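Local coordinates for aminopeptidase N (PDB 5DLL), which is a zinc metallopeptidase of the M1 family that removes single amino acids from the N-terminus of peptides, probably during intracellular protein breakdown, at residues Leu64-Asn77 and Val98-Ile110. Residues are numbered along the deposited sequence; the frame is centred on the assembly and turned at random.
Sequences LDGVELKLLSIKLN and VPEKFVLQTVVEI. With NA (sodium ion), chain R.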
ATOM      1  N   LEU A  64      25.092  21.695 -11.237  1.00 44.26           N
ATOM      2  CA  LEU A  64      24.562  20.392 -11.638  1.00 43.95           C
ATOM      3  C   LEU A  64      24.922  19.306 -10.628  1.00 39.97           C
ATOM      4  O   LEU A  64      26.025  19.293 -10.095  1.00 48.75           O
ATOM      5  CB  LEU A  64      25.099  20.000 -13.015  1.00 45.73           C
ATOM      6  CG  LEU A  64      24.637  20.893 -14.167  1.00 47.77           C
ATOM      7  CD1 LEU A  64      25.502  20.662 -15.393  1.00 53.48           C
ATOM      8  CD2 LEU A  64      23.175  20.645 -14.490  1.00 50.68           C
ATOM      9  N   ASP A  65      23.982  18.401 -10.377  1.00 37.61           N
ATOM     10  CA  ASP A  65      24.205  17.230  -9.532  1.00 38.40           C
ATOM     11  C   ASP A  65      24.784  16.088 -10.373  1.00 35.76           C
ATOM     12  O   ASP A  65      24.336  15.849 -11.497  1.00 35.28           O
ATOM     13  CB  ASP A  65      22.885  16.775  -8.890  1.00 46.10           C
ATOM     14  CG  ASP A  65      22.233  17.859  -8.034  1.00 51.48           C
ATOM     15  OD1 ASP A  65      22.826  18.243  -7.001  1.00 52.91           O
ATOM     16  OD2 ASP A  65      21.121  18.315  -8.389  1.00 47.18           O
ATOM     17  N   GLY A  66      25.768  15.381  -9.827  1.00 36.35           N
ATOM     18  CA  GLY A  66      26.383  14.250 -10.524  1.00 40.22           C
ATOM     19  C   GLY A  66      27.267  13.434  -9.601  1.00 38.81           C
ATOM     20  O   GLY A  66      28.087  13.992  -8.875  1.00 43.95           O
ATOM     21  N   VAL A  67      27.104  12.114  -9.626  1.00 33.60           N
ATOM     22  CA  VAL A  67      27.746  11.237  -8.650  1.00 34.05           C
ATOM     23  C   VAL A  67      28.311   9.989  -9.325  1.00 34.42           C
ATOM     24  O   VAL A  67      27.613   9.316 -10.076  1.00 33.61           O
ATOM     25  CB  VAL A  67      26.748  10.836  -7.538  1.00 34.09           C
ATOM     26  CG1 VAL A  67      27.364   9.828  -6.577  1.00 33.97           C
ATOM     27  CG2 VAL A  67      26.275  12.071  -6.783  1.00 35.37           C
ATOM     28  N   GLU A  68      29.579   9.696  -9.045  1.00 38.03           N
ATOM     29  CA  GLU A  68      30.275   8.538  -9.611  1.00 41.16           C
ATOM     30  C   GLU A  68      30.343   8.615 -11.142  1.00 39.75           C
ATOM     31  O   GLU A  68      30.109   7.628 -11.840  1.00 42.82           O
ATOM     32  CB  GLU A  68      29.643   7.223  -9.115  1.00 43.93           C
ATOM     33  CG  GLU A  68      29.795   7.023  -7.606  1.00 56.28           C
ATOM     34  CD  GLU A  68      28.820   6.014  -7.006  1.00 66.67           C
ATOM     35  OE1 GLU A  68      28.422   5.058  -7.706  1.00 69.33           O
ATOM     36  OE2 GLU A  68      28.459   6.171  -5.816  1.00 60.70           O
ATOM     37  N   LEU A  69      30.694   9.801 -11.642  1.00 38.46           N
ATOM     38  CA  LEU A  69      30.742  10.080 -13.082  1.00 38.38           C
ATOM     39  C   LEU A  69      32.157  10.438 -13.533  1.00 42.24           C
ATOM     40  O   LEU A  69      32.790  11.330 -12.964  1.00 40.99           O
ATOM     41  CB  LEU A  69      29.812  11.248 -13.433  1.00 35.51           C
ATOM     42  CG  LEU A  69      28.351  11.148 -12.989  1.00 37.40           C
ATOM     43  CD1 LEU A  69      27.576  12.371 -13.449  1.00 35.41           C
ATOM     44  CD2 LEU A  69      27.710   9.873 -13.515  1.00 41.37           C
ATOM     45  N   LYS A  70      32.647   9.752 -14.564  1.00 44.28           N
ATOM     46  CA  LYS A  70      33.914  10.119 -15.186  1.00 48.53           C
ATOM     47  C   LYS A  70      33.623  11.084 -16.332  1.00 42.23           C
ATOM     48  O   LYS A  70      33.059  10.687 -17.345  1.00 47.33           O
ATOM     49  CB  LYS A  70      34.655   8.882 -15.695  1.00 53.04           C
ATOM     50  CG  LYS A  70      36.109   9.147 -16.048  1.00 65.32           C
ATOM     51  CD  LYS A  70      36.757   7.936 -16.691  1.00 74.49           C
ATOM     52  CE  LYS A  70      38.117   8.284 -17.274  1.00 80.07           C
ATOM     53  NZ  LYS A  70      38.622   7.210 -18.170  1.00 89.03           N
ATOM     54  N   LEU A  71      33.996  12.348 -16.153  1.00 38.58           N
ATOM     55  CA  LEU A  71      33.758  13.391 -17.148  1.00 40.29           C
ATOM     56  C   LEU A  71      34.820  13.374 -18.247  1.00 41.71           C
ATOM     57  O   LEU A  71      35.957  13.775 -18.014  1.00 45.53           O
ATOM     58  CB  LEU A  71      33.756  14.765 -16.474  1.00 44.37           C
ATOM     59  CG  LEU A  71      33.561  15.979 -17.387  1.00 50.72           C
ATOM     60  CD1 LEU A  71      32.197  15.921 -18.060  1.00 50.36           C
ATOM     61  CD2 LEU A  71      33.720  17.268 -16.597  1.00 51.24           C
ATOM     62  N   LEU A  72      34.436  12.941 -19.445  1.00 39.86           N
ATOM     63  CA  LEU A  72      35.353  12.881 -20.582  1.00 43.26           C
ATOM     64  C   LEU A  72      35.344  14.150 -21.425  1.00 44.82           C
ATOM     65  O   LEU A  72      36.299  14.415 -22.153  1.00 56.82           O
ATOM     66  CB  LEU A  72      35.008  11.692 -21.484  1.00 43.52           C
ATOM     67  CG  LEU A  72      34.914  10.330 -20.803  1.00 44.34           C
ATOM     68  CD1 LEU A  72      34.564   9.258 -21.821  1.00 42.97           C
ATOM     69  CD2 LEU A  72      36.217  10.001 -20.091  1.00 48.75           C
ATOM     70  N   SER A  73      34.265  14.925 -21.354  1.00 44.29           N
ATOM     71  CA  SER A  73      34.118  16.099 -22.214  1.00 46.67           C
ATOM     72  C   SER A  73      33.002  17.015 -21.737  1.00 42.83           C
ATOM     73  O   SER A  73      32.016  16.559 -21.159  1.00 47.94           O
ATOM     74  CB  SER A  73      33.837  15.676 -23.662  1.00 45.84           C
ATOM     75  OG  SER A  73      33.552  16.804 -24.472  1.00 47.51           O
ATOM     76  N   ILE A  74      33.170  18.307 -22.002  1.00 40.90           N
ATOM     77  CA  ILE A  74      32.179  19.316 -21.640  1.00 40.61           C
ATOM     78  C   ILE A  74      32.302  20.527 -22.565  1.00 43.75           C
ATOM     79  O   ILE A  74      33.390  21.088 -22.734  1.00 44.76           O
ATOM     80  CB  ILE A  74      32.304  19.738 -20.158  1.00 43.10           C
ATOM     81  CG1 ILE A  74      31.248  20.786 -19.802  1.00 45.15           C
ATOM     82  CG2 ILE A  74      33.699  20.267 -19.841  1.00 49.42           C
ATOM     83  CD1 ILE A  74      31.128  21.039 -18.314  1.00 49.61           C
ATOM     84  N   LYS A  75      31.178  20.909 -23.170  1.00 43.81           N
ATOM     85  CA  LYS A  75      31.120  22.057 -24.071  1.00 44.60           C
ATOM     86  C   LYS A  75      29.871  22.876 -23.782  1.00 42.93           C
ATOM     87  O   LYS A  75      28.799  22.317 -23.568  1.00 39.75           O
ATOM     88  CB  LYS A  75      31.095  21.598 -25.532  1.00 47.10           C
ATOM     89  CG  LYS A  75      32.146  20.557 -25.879  1.00 50.75           C
ATOM     90  CD  LYS A  75      32.313  20.405 -27.382  1.00 58.55           C
ATOM     91  CE  LYS A  75      31.078  19.810 -28.035  1.00 62.38           C
ATOM     92  NZ  LYS A  75      31.344  19.447 -29.455  1.00 65.06           N
ATOM     93  N   LEU A  76      30.016  24.198 -23.778  1.00 45.45           N
ATOM     94  CA  LEU A  76      28.891  25.112 -23.621  1.00 46.89           C
ATOM     95  C   LEU A  76      28.723  25.881 -24.926  1.00 53.00           C
ATOM     96  O   LEU A  76      29.690  26.454 -25.436  1.00 60.06           O
ATOM     97  CB  LEU A  76      29.142  26.070 -22.453  1.00 46.37           C
ATOM     98  CG  LEU A  76      27.940  26.845 -21.893  1.00 45.91           C
ATOM     99  CD1 LEU A  76      28.116  27.097 -20.403  1.00 47.97           C
ATOM    100  CD2 LEU A  76      27.715  28.160 -22.624  1.00 46.89           C
ATOM    101  N   ASN A  77      27.499  25.884 -25.460  1.00 57.06           N
ATOM    102  CA  ASN A  77      27.201  26.466 -26.775  1.00 51.10           C
ATOM    103  C   ASN A  77      28.171  25.958 -27.848  1.00 56.35           C
ATOM    104  O   ASN A  77      28.721  26.731 -28.644  1.00 50.95           O
ATOM    105  CB  ASN A  77      27.171  28.003 -26.707  1.00 50.18           C
ATOM    106  CG  ASN A  77      25.893  28.541 -26.073  1.00 53.30           C
ATOM    107  OD1 ASN A  77      24.858  27.872 -26.049  1.00 51.89           O
ATOM    108  ND2 ASN A  77      25.959  29.767 -25.568  1.00 57.11           N
ATOM    109  N   VAL A  98      27.246  31.792 -16.457  1.00 56.70           N
ATOM    110  CA  VAL A  98      26.621  31.167 -17.618  1.00 51.69           C
ATOM    111  C   VAL A  98      25.633  32.150 -18.246  1.00 53.10           C
ATOM    112  O   VAL A  98      25.163  33.062 -17.562  1.00 57.05           O
ATOM    113  CB  VAL A  98      25.897  29.848 -17.259  1.00 52.87           C
ATOM    114  CG1 VAL A  98      26.845  28.886 -16.557  1.00 50.71           C
ATOM    115  CG2 VAL A  98      24.659  30.099 -16.404  1.00 58.24           C
ATOM    116  N   PRO A  99      25.316  31.973 -19.544  1.00 52.15           N
ATOM    117  CA  PRO A  99      24.354  32.857 -20.222  1.00 54.64           C
ATOM    118  C   PRO A  99      22.884  32.639 -19.835  1.00 61.85           C
ATOM    119  O   PRO A  99      22.550  31.672 -19.140  1.00 56.06           O
ATOM    120  CB  PRO A  99      24.552  32.533 -21.715  1.00 56.06           C
ATOM    121  CG  PRO A  99      25.780  31.691 -21.804  1.00 55.03           C
ATOM    122  CD  PRO A  99      25.927  31.013 -20.480  1.00 53.23           C
ATOM    123  N   GLU A 100      22.023  33.537 -20.312  1.00 63.07           N
ATOM    124  CA  GLU A 100      20.580  33.468 -20.060  1.00 60.90           C
ATOM    125  C   GLU A 100      19.934  32.264 -20.747  1.00 60.19           C
ATOM    126  O   GLU A 100      18.906  31.759 -20.293  1.00 57.62           O
ATOM    127  CB  GLU A 100      19.889  34.749 -20.553  1.00 71.57           C
ATOM    128  CG  GLU A 100      20.284  36.023 -19.814  1.00 76.79           C
ATOM    129  CD  GLU A 100      19.644  36.140 -18.443  1.00 77.20           C
ATOM    130  OE1 GLU A 100      18.402  36.064 -18.355  1.00 66.07           O
ATOM    131  OE2 GLU A 100      20.384  36.320 -17.453  1.00 79.83           O
ATOM    132  N   LYS A 101      20.531  31.826 -21.854  1.00 62.38           N
ATOM    133  CA  LYS A 101      20.000  30.718 -22.643  1.00 64.21           C
ATOM    134  C   LYS A 101      21.158  30.035 -23.363  1.00 60.79           C
ATOM    135  O   LYS A 101      21.920  30.692 -24.076  1.00 69.65           O
ATOM    136  CB  LYS A 101      18.977  31.248 -23.652  1.00 69.18           C
ATOM    137  CG  LYS A 101      17.917  30.245 -24.083  1.00 71.80           C
ATOM    138  CD  LYS A 101      16.783  30.942 -24.828  1.00 77.69           C
ATOM    139  CE  LYS A 101      15.624  30.001 -25.126  1.00 75.79           C
ATOM    140  NZ  LYS A 101      15.993  28.916 -26.078  1.00 68.60           N
ATOM    141  N   PHE A 102      21.300  28.725 -23.165  1.00 56.43           N
ATOM    142  CA  PHE A 102      22.432  27.982 -23.733  1.00 52.56           C
ATOM    143  C   PHE A 102      22.205  26.470 -23.798  1.00 50.02           C
ATOM    144  O   PHE A 102      21.295  25.930 -23.168  1.00 46.31           O
ATOM    145  CB  PHE A 102      23.712  28.272 -22.935  1.00 46.39           C
ATOM    146  CG  PHE A 102      23.656  27.815 -21.496  1.00 44.96           C
ATOM    147  CD1 PHE A 102      23.021  28.586 -20.529  1.00 44.93           C
ATOM    148  CD2 PHE A 102      24.254  26.624 -21.103  1.00 48.11           C
ATOM    149  CE1 PHE A 102      22.971  28.176 -19.208  1.00 38.41           C
ATOM    150  CE2 PHE A 102      24.212  26.211 -19.779  1.00 41.91           C
ATOM    151  CZ  PHE A 102      23.566  26.988 -18.833  1.00 38.87           C
ATOM    152  N   VAL A 103      23.055  25.802 -24.571  1.00 48.51           N
ATOM    153  CA  VAL A 103      23.075  24.345 -24.644  1.00 44.74           C
ATOM    154  C   VAL A 103      24.383  23.837 -24.030  1.00 48.07           C
ATOM    155  O   VAL A 103      25.465  24.343 -24.341  1.00 51.31           O
ATOM    156  CB  VAL A 103      22.876  23.814 -26.091  1.00 44.20           C
ATOM    157  CG1 VAL A 103      23.666  24.622 -27.112  1.00 46.80           C
ATOM    158  CG2 VAL A 103      23.233  22.336 -26.184  1.00 41.85           C
ATOM    159  N   LEU A 104      24.269  22.844 -23.149  1.00 42.03           N
ATOM    160  CA  LEU A 104      25.418  22.258 -22.482  1.00 41.51           C
ATOM    161  C   LEU A 104      25.543  20.778 -22.825  1.00 40.81           C
ATOM    162  O   LEU A 104      24.690  19.981 -22.446  1.00 51.71           O
ATOM    163  CB  LEU A 104      25.275  22.424 -20.972  1.00 45.76           C
ATOM    164  CG  LEU A 104      26.411  21.852 -20.123  1.00 48.97           C
ATOM    165  CD1 LEU A 104      27.727  22.533 -20.463  1.00 53.21           C
ATOM    166  CD2 LEU A 104      26.093  21.993 -18.643  1.00 50.91           C
ATOM    167  N   GLN A 105      26.611  20.417 -23.532  1.00 41.29           N
ATOM    168  CA  GLN A 105      26.890  19.024 -23.854  1.00 42.31           C
ATOM    169  C   GLN A 105      27.924  18.443 -22.903  1.00 42.13           C
ATOM    170  O   GLN A 105      28.987  19.025 -22.726  1.00 39.07           O
ATOM    171  CB  GLN A 105      27.406  18.895 -25.287  1.00 52.74           C
ATOM    172  CG  GLN A 105      27.694  17.454 -25.697  1.00 62.63           C
ATOM    173  CD  GLN A 105      28.244  17.334 -27.099  1.00 72.95           C
ATOM    174  OE1 GLN A 105      27.973  18.168 -27.960  1.00 88.41           O
ATOM    175  NE2 GLN A 105      29.027  16.289 -27.336  1.00 86.33           N
ATOM    176  N   THR A 106      27.611  17.289 -22.314  1.00 45.79           N
ATOM    177  CA  THR A 106      28.567  16.532 -21.504  1.00 43.43           C
ATOM    178  C   THR A 106      28.620  15.085 -21.975  1.00 42.69           C
ATOM    179  O   THR A 106      27.576  14.434 -22.089  1.00 49.15           O
ATOM    180  CB  THR A 106      28.186  16.501 -20.001  1.00 47.35           C
ATOM    181  OG1 THR A 106      27.052  15.634 -19.792  1.00 59.20           O
ATOM    182  CG2 THR A 106      27.892  17.901 -19.474  1.00 45.88           C
ATOM    183  N   VAL A 107      29.827  14.581 -22.224  1.00 42.64           N
ATOM    184  CA  VAL A 107      30.045  13.140 -22.367  1.00 40.65           C
ATOM    185  C   VAL A 107      30.588  12.612 -21.047  1.00 38.87           C
ATOM    186  O   VAL A 107      31.480  13.216 -20.455  1.00 41.64           O
ATOM    187  CB  VAL A 107      31.024  12.792 -23.504  1.00 39.52           C
ATOM    188  CG1 VAL A 107      31.191  11.281 -23.617  1.00 37.23           C
ATOM    189  CG2 VAL A 107      30.536  13.379 -24.822  1.00 41.53           C
ATOM    190  N   VAL A 108      30.043  11.480 -20.605  1.00 42.01           N
ATOM    191  CA  VAL A 108      30.342  10.887 -19.299  1.00 41.09           C
ATOM    192  C   VAL A 108      30.455   9.368 -19.460  1.00 43.42           C
ATOM    193  O   VAL A 108      29.821   8.793 -20.341  1.00 46.42           O
ATOM    194  CB  VAL A 108      29.230  11.255 -18.280  1.00 40.42           C
ATOM    195  CG1 VAL A 108      29.091  10.231 -17.161  1.00 45.72           C
ATOM    196  CG2 VAL A 108      29.477  12.640 -17.699  1.00 39.92           C
ATOM    197  N   GLU A 109      31.262   8.727 -18.612  1.00 46.77           N
ATOM    198  CA  GLU A 109      31.394   7.265 -18.604  1.00 44.95           C
ATOM    199  C   GLU A 109      31.013   6.697 -17.236  1.00 40.39           C
ATOM    200  O   GLU A 109      31.330   7.283 -16.205  1.00 40.54           O
ATOM    201  CB  GLU A 109      32.826   6.863 -18.958  1.00 51.29           C
ATOM    202  CG  GLU A 109      33.055   5.365 -19.090  1.00 55.36           C
ATOM    203  CD  GLU A 109      34.520   5.031 -19.271  1.00 60.95           C
ATOM    204  OE1 GLU A 109      35.105   5.472 -20.284  1.00 61.72           O
ATOM    205  OE2 GLU A 109      35.087   4.335 -18.400  1.00 67.36           O
ATOM    206  N   ILE A 110      30.343   5.548 -17.236  1.00 39.54           N
ATOM    207  CA  ILE A 110      29.860   4.922 -16.003  1.00 40.63           C
ATOM    208  C   ILE A 110      29.947   3.400 -16.072  1.00 42.80           C
ATOM    209  O   ILE A 110      30.029   2.816 -17.152  1.00 42.54           O
ATOM    210  CB  ILE A 110      28.400   5.319 -15.695  1.00 40.56           C
ATOM    211  CG1 ILE A 110      27.483   4.966 -16.873  1.00 43.38           C
ATOM    212  CG2 ILE A 110      28.310   6.805 -15.377  1.00 40.57           C
ATOM    213  CD1 ILE A 110      26.017   5.247 -16.621  1.00 43.36           C
TER
HETATM  214 NA    NA R 917      26.773  13.264 -20.337  1.00 56.96          NA
HETATM  215  O   HOH W   1      30.956  16.998 -24.568  1.00 43.29           O
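Lys70 and Glu109 open an antiparallel ladder: Lys70 N donates to Glu109 O and Glu109 N returns the bond to Lys70 O (2.9 Å). The register then slips by one residue at a classic beta bulge, where Leu72 and Ser73 both face Val107. Val107 O takes the N-H of Leu72 at 3.1 Å and, weakly, that of Ser73. Beyond the bulge Lys75 and Gln105 exchange a pair of backbone bonds, and their side chains run side by side, with Gln105 OE1 beside Lys75 CE.

Asn77 finishes the ladder twice over, its N reaching Val103 O at 2.8 Å and its OD1 accepting from Val103 N at 3.1 Å; backbone and side chain thus grip the same residue. OD1 also lies close to Phe102 CB.

Leu76 can be followed outward. CB lies 4.3 Å from Leu104 CD1; CG, anti to the backbone N (chi1 -164°), comes to 3.8 Å from Phe102 CD2. At the branch, CD1 stays by the ring, near Phe102 CD2 and CE2, while CD2 meets Pro99 CD at 4.0 Å. On the same face of the sheet, Leu104 CD2 meets Leu64 CD1 tip to tip.

Thr106 also turns to this face; chi1 of 73° sets OG1 beside the residue's own carbonyl, where OG1 and O both bind the sodium ion. Val44 O and Thr141 OG1 complete the site. Backbone bonds thus join the two strands in the M1 N-terminal domain, apolar packing of Leu104 on Leu64 joins their sheet to strand 62-65, and sodium links strand 101-110 to Val44 and Thr141 through oxygen ligands.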